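Local coordinates for protein acidocalcisomal pyrophosphatase (Trypanosoma brucei brucei, PDB 5C5V) that probably hydrolyses inorganic pyrophosphate to phosphate with the help of magnesium ions, as a soluble pyrophosphatase of the PPase family joined to an EF-hand domain, at residues 237-249 / 259-273. Sequence-based numbering, arbitrary orientation.
Sequences QVSAVKVLGVLGM and VVCISHNDPICRFMK
Lys242 and Ile262 form a hydrogen-bonded pair in the antiparallel beta hairpin of strands 238-251 and 254-263, part of the curved sheet of the pyrophosphatase domain. Lys242 N gives a nearly straight bond to Ile262 O (2.8 Å), and Ile262 N returns one to Lys242 O. A classic beta bulge interrupts the ladder further along: Val260 O receives both Leu244 N, in its carbonyl plane, and Gly245 N, and the register slips by one residue.

On one face of the hairpin, the Val243 and Val259 side chains cross at about a right angle, Val243 CG1 and CG2 each 4.0 Å from Val259 CG1. Val246 CG2 meets the other branch of that residue, Val259 CG2 (3.9 Å). Helix 316-336 packs against Val243 and Val246, and Val259 lies about 7 Å, side chain to side chain, from the magnesium ligand Asp224. Farther along this face, Cys261 SG, between its backbone N and carbonyl carbon (chi1 64°), rests against Val241 CG2.

On the other face Ile262 CG2 touches Leu244 CD1, from the bulge, which also meets Met272 CE (4.1 Å), the Leu244 and Met272 side chains crossing at about a right angle. Val278 of helix 277-281 adjoins both. In the type I turn that begins at Ser263, the His264 ring turns an edge to the Ala240-Val241 peptide, while NE2 bonds to the backbone O of Asn150 and lies 3.5 Å from Lys242 CB. The lysine chain crosses this imidazole and bends at chi3 (94°), carrying its ammonium to the turns of 266-272. There NZ bonds Cys269 O from above the carbonyl plane and, weakly, Met272 O; Met272 N reaches Cys269 O from the opposite face, 3.2 Å away.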
loop_
_atom_site.group_PDB
_atom_site.type_symbol
_atom_site.label_atom_id
_atom_site.label_comp_id
_atom_site.label_asym_id
_atom_site.label_seq_id
_atom_site.Cartn_x
_atom_site.Cartn_y
_atom_site.Cartn_z
ATOM N N GLN A 237 -22.247 -7.446 5.955
ATOM C CA GLN A 237 -20.887 -7.684 6.432
ATOM C C GLN A 237 -20.484 -6.654 7.497
ATOM O O GLN A 237 -20.784 -5.470 7.371
ATOM C CB GLN A 237 -19.891 -7.660 5.260
ATOM C CG GLN A 237 -18.437 -7.758 5.699
ATOM C CD GLN A 237 -17.469 -7.938 4.539
ATOM O OE1 GLN A 237 -17.872 -8.053 3.372
ATOM N NE2 GLN A 237 -16.180 -7.988 4.856
ATOM N N VAL A 238 -19.827 -7.118 8.554
ATOM C CA VAL A 238 -19.405 -6.249 9.645
ATOM C C VAL A 238 -17.891 -6.223 9.711
ATOM O O VAL A 238 -17.256 -7.270 9.719
ATOM C CB VAL A 238 -19.969 -6.733 11.017
ATOM C CG1 VAL A 238 -19.573 -5.770 12.127
ATOM C CG2 VAL A 238 -21.492 -6.906 10.952
ATOM N N SER A 239 -17.288 -5.046 9.771
ATOM C CA SER A 239 -15.839 -5.023 9.838
ATOM C C SER A 239 -15.325 -3.805 10.574
ATOM O O SER A 239 -16.027 -2.811 10.725
ATOM C CB SER A 239 -15.242 -5.079 8.441
ATOM O OG SER A 239 -15.736 -4.000 7.664
ATOM N N ALA A 240 -14.091 -3.910 11.043
ATOM C CA ALA A 240 -13.514 -2.890 11.892
ATOM C C ALA A 240 -13.084 -1.694 11.067
ATOM O O ALA A 240 -12.401 -1.837 10.046
ATOM C CB ALA A 240 -12.332 -3.463 12.673
ATOM N N VAL A 241 -13.502 -0.509 11.492
ATOM C CA VAL A 241 -13.148 0.695 10.756
ATOM C C VAL A 241 -12.575 1.757 11.669
ATOM O O VAL A 241 -12.743 1.724 12.890
ATOM C CB VAL A 241 -14.353 1.308 9.998
ATOM C CG1 VAL A 241 -14.984 0.291 9.066
ATOM C CG2 VAL A 241 -15.367 1.900 10.968
ATOM N N LYS A 242 -11.887 2.698 11.042
ATOM C CA LYS A 242 -11.311 3.858 11.694
ATOM C C LYS A 242 -12.080 5.100 11.276
ATOM O O LYS A 242 -12.232 5.364 10.094
ATOM C CB LYS A 242 -9.833 3.998 11.327
ATOM C CG LYS A 242 -9.201 5.271 11.830
ATOM C CD LYS A 242 -7.694 5.141 11.931
ATOM C CE LYS A 242 -7.002 5.639 10.692
ATOM N NZ LYS A 242 -5.520 5.661 10.936
ATOM N N VAL A 243 -12.561 5.857 12.249
ATOM C CA VAL A 243 -13.335 7.061 11.991
ATOM C C VAL A 243 -12.426 8.250 11.659
ATOM O O VAL A 243 -11.459 8.505 12.375
ATOM C CB VAL A 243 -14.213 7.400 13.210
ATOM C CG1 VAL A 243 -14.657 8.858 13.182
ATOM C CG2 VAL A 243 -15.390 6.434 13.300
ATOM N N LEU A 244 -12.739 8.969 10.579
ATOM C CA LEU A 244 -11.909 10.079 10.106
ATOM C C LEU A 244 -12.590 11.431 10.274
ATOM O O LEU A 244 -11.928 12.438 10.478
ATOM C CB LEU A 244 -11.528 9.882 8.634
ATOM C CG LEU A 244 -10.725 8.619 8.355
ATOM C CD1 LEU A 244 -10.573 8.418 6.870
ATOM C CD2 LEU A 244 -9.365 8.686 9.055
ATOM N N GLY A 245 -13.908 11.471 10.160
ATOM C CA GLY A 245 -14.601 12.743 10.221
ATOM C C GLY A 245 -16.081 12.563 10.008
ATOM O O GLY A 245 -16.554 11.441 9.867
ATOM N N VAL A 246 -16.828 13.658 9.968
ATOM C CA VAL A 246 -18.271 13.520 9.828
ATOM C C VAL A 246 -18.903 14.712 9.125
ATOM O O VAL A 246 -18.485 15.854 9.308
ATOM C CB VAL A 246 -18.953 13.308 11.224
ATOM C CG1 VAL A 246 -18.692 14.487 12.131
ATOM C CG2 VAL A 246 -20.436 13.094 11.065
ATOM N N LEU A 247 -19.930 14.428 8.334
ATOM C CA LEU A 247 -20.677 15.443 7.603
ATOM C C LEU A 247 -22.029 15.700 8.240
ATOM O O LEU A 247 -22.794 14.762 8.470
ATOM C CB LEU A 247 -20.859 15.013 6.145
ATOM C CG LEU A 247 -21.595 16.005 5.246
ATOM C CD1 LEU A 247 -20.856 17.327 5.196
ATOM C CD2 LEU A 247 -21.769 15.418 3.841
ATOM N N GLY A 248 -22.326 16.963 8.527
ATOM C CA GLY A 248 -23.554 17.321 9.219
ATOM C C GLY A 248 -24.777 17.424 8.324
ATOM O O GLY A 248 -25.431 18.462 8.262
ATOM N N MET A 249 -25.113 16.334 7.653
ATOM C CA MET A 249 -26.288 16.303 6.798
ATOM C C MET A 249 -27.588 16.458 7.585
ATOM O O MET A 249 -27.816 15.743 8.570
ATOM C CB MET A 249 -26.323 14.989 6.024
ATOM C CG MET A 249 -27.545 14.815 5.150
ATOM S SD MET A 249 -27.424 13.279 4.209
ATOM C CE MET A 249 -28.997 13.287 3.332
ATOM N N VAL A 259 -20.891 9.790 8.908
ATOM C CA VAL A 259 -19.521 9.604 9.358
ATOM C C VAL A 259 -18.664 9.043 8.229
ATOM O O VAL A 259 -19.045 8.074 7.568
ATOM C CB VAL A 259 -19.439 8.672 10.590
ATOM C CG1 VAL A 259 -17.980 8.402 10.961
ATOM C CG2 VAL A 259 -20.181 9.278 11.772
ATOM N N VAL A 260 -17.512 9.671 8.011
ATOM C CA VAL A 260 -16.545 9.191 7.038
ATOM C C VAL A 260 -15.568 8.301 7.771
ATOM O O VAL A 260 -14.978 8.711 8.774
ATOM C CB VAL A 260 -15.769 10.350 6.340
ATOM C CG1 VAL A 260 -14.723 9.781 5.371
ATOM C CG2 VAL A 260 -16.722 11.282 5.596
ATOM N N CYS A 261 -15.395 7.079 7.283
ATOM C CA CYS A 261 -14.502 6.143 7.956
ATOM C C CYS A 261 -13.788 5.289 6.938
ATOM O O CYS A 261 -14.151 5.281 5.756
ATOM C CB CYS A 261 -15.281 5.259 8.940
ATOM S SG CYS A 261 -16.498 4.187 8.127
ATOM N N ILE A 262 -12.775 4.562 7.386
ATOM C CA ILE A 262 -12.089 3.649 6.484
ATOM C C ILE A 262 -11.720 2.350 7.176
ATOM O O ILE A 262 -11.293 2.341 8.326
ATOM C CB ILE A 262 -10.812 4.275 5.881
ATOM C CG1 ILE A 262 -10.204 3.319 4.851
ATOM C CG2 ILE A 262 -9.805 4.634 6.966
ATOM C CD1 ILE A 262 -9.092 3.927 4.051
ATOM N N SER A 263 -11.895 1.258 6.443
ATOM C CA SER A 263 -11.574 -0.074 6.918
ATOM C C SER A 263 -10.146 -0.201 7.430
ATOM O O SER A 263 -9.195 0.214 6.771
ATOM C CB SER A 263 -11.797 -1.089 5.793
ATOM O OG SER A 263 -11.197 -2.329 6.127
ATOM N N HIS A 264 -9.992 -0.806 8.595
ATOM C CA HIS A 264 -8.673 -1.060 9.142
ATOM C C HIS A 264 -7.908 -2.065 8.288
ATOM O O HIS A 264 -6.738 -2.304 8.528
ATOM C CB HIS A 264 -8.780 -1.569 10.585
ATOM C CG HIS A 264 -8.833 -0.481 11.610
ATOM N ND1 HIS A 264 -7.709 0.190 12.046
ATOM C CD2 HIS A 264 -9.876 0.063 12.281
ATOM C CE1 HIS A 264 -8.056 1.090 12.948
ATOM N NE2 HIS A 264 -9.366 1.035 13.108
ATOM N N ASN A 265 -8.577 -2.657 7.298
ATOM C CA ASN A 265 -7.935 -3.587 6.369
ATOM C C ASN A 265 -7.498 -2.981 5.041
ATOM O O ASN A 265 -6.880 -3.663 4.221
ATOM C CB ASN A 265 -8.864 -4.758 6.083
ATOM C CG ASN A 265 -8.783 -5.793 7.142
ATOM O OD1 ASN A 265 -7.716 -5.972 7.747
ATOM N ND2 ASN A 265 -9.906 -6.473 7.422
ATOM N N ASP A 266 -7.836 -1.718 4.818
ATOM C CA ASP A 266 -7.424 -1.043 3.597
ATOM C C ASP A 266 -5.927 -0.737 3.658
ATOM O O ASP A 266 -5.395 -0.409 4.725
ATOM C CB ASP A 266 -8.220 0.249 3.367
ATOM C CG ASP A 266 -8.102 0.765 1.932
ATOM O OD1 ASP A 266 -8.958 0.407 1.089
ATOM O OD2 ASP A 266 -7.162 1.539 1.630
ATOM N N PRO A 267 -5.246 -0.858 2.504
ATOM C CA PRO A 267 -3.804 -0.612 2.336
ATOM C C PRO A 267 -3.372 0.791 2.743
ATOM O O PRO A 267 -2.216 0.966 3.116
ATOM C CB PRO A 267 -3.580 -0.840 0.832
ATOM C CG PRO A 267 -4.658 -1.825 0.454
ATOM C CD PRO A 267 -5.858 -1.407 1.280
ATOM N N ILE A 268 -4.263 1.771 2.673
ATOM C CA ILE A 268 -3.886 3.133 3.038
ATOM C C ILE A 268 -4.456 3.612 4.364
ATOM O O ILE A 268 -4.486 4.823 4.609
ATOM C CB ILE A 268 -4.315 4.154 1.963
ATOM C CG1 ILE A 268 -5.834 4.281 1.901
ATOM C CG2 ILE A 268 -3.725 3.774 0.598
ATOM C CD1 ILE A 268 -6.299 5.490 1.115
ATOM N N CYS A 269 -4.935 2.689 5.203
ATOM C CA CYS A 269 -5.499 3.062 6.503
ATOM C C CYS A 269 -4.465 3.752 7.398
ATOM O O CYS A 269 -4.772 4.749 8.047
ATOM C CB CYS A 269 -6.072 1.837 7.230
ATOM S SG CYS A 269 -7.007 2.274 8.745
ATOM N N ARG A 270 -3.252 3.205 7.431
ATOM C CA ARG A 270 -2.135 3.765 8.197
ATOM C C ARG A 270 -1.911 5.250 7.903
ATOM O O ARG A 270 -1.548 6.019 8.791
ATOM C CB ARG A 270 -0.827 3.014 7.879
ATOM C CG ARG A 270 -0.613 1.688 8.590
ATOM C CD ARG A 270 -0.327 1.879 10.093
ATOM N N PHE A 271 -2.125 5.648 6.656
ATOM C CA PHE A 271 -1.756 6.990 6.223
ATOM C C PHE A 271 -2.870 8.012 6.386
ATOM O O PHE A 271 -2.640 9.217 6.301
ATOM C CB PHE A 271 -1.304 6.944 4.768
ATOM C CG PHE A 271 -0.326 5.854 4.496
ATOM C CD1 PHE A 271 0.991 5.976 4.901
ATOM C CD2 PHE A 271 -0.719 4.697 3.858
ATOM C CE1 PHE A 271 1.897 4.959 4.672
ATOM C CE2 PHE A 271 0.184 3.677 3.625
ATOM C CZ PHE A 271 1.492 3.811 4.034
ATOM N N MET A 272 -4.083 7.522 6.604
ATOM C CA MET A 272 -5.228 8.403 6.782
ATOM C C MET A 272 -5.451 8.604 8.267
ATOM O O MET A 272 -5.929 7.702 8.958
ATOM C CB MET A 272 -6.460 7.813 6.099
ATOM C CG MET A 272 -6.213 7.488 4.644
ATOM S SD MET A 272 -6.677 8.892 3.628
ATOM C CE MET A 272 -8.414 8.557 3.340
ATOM N N LYS A 273 -5.068 9.772 8.770
ATOM C CA LYS A 273 -5.073 9.967 10.214
ATOM C C LYS A 273 -6.138 10.933 10.692
ATOM O O LYS A 273 -6.537 10.873 11.846
ATOM C CB LYS A 273 -3.693 10.421 10.686
ATOM C CG LYS A 273 -2.609 9.411 10.327
ATOM C CD LYS A 273 -1.310 9.710 11.038
ATOM C CE LYS A 273 -0.288 8.594 10.819
ATOM N NZ LYS A 273 0.933 8.844 11.667
#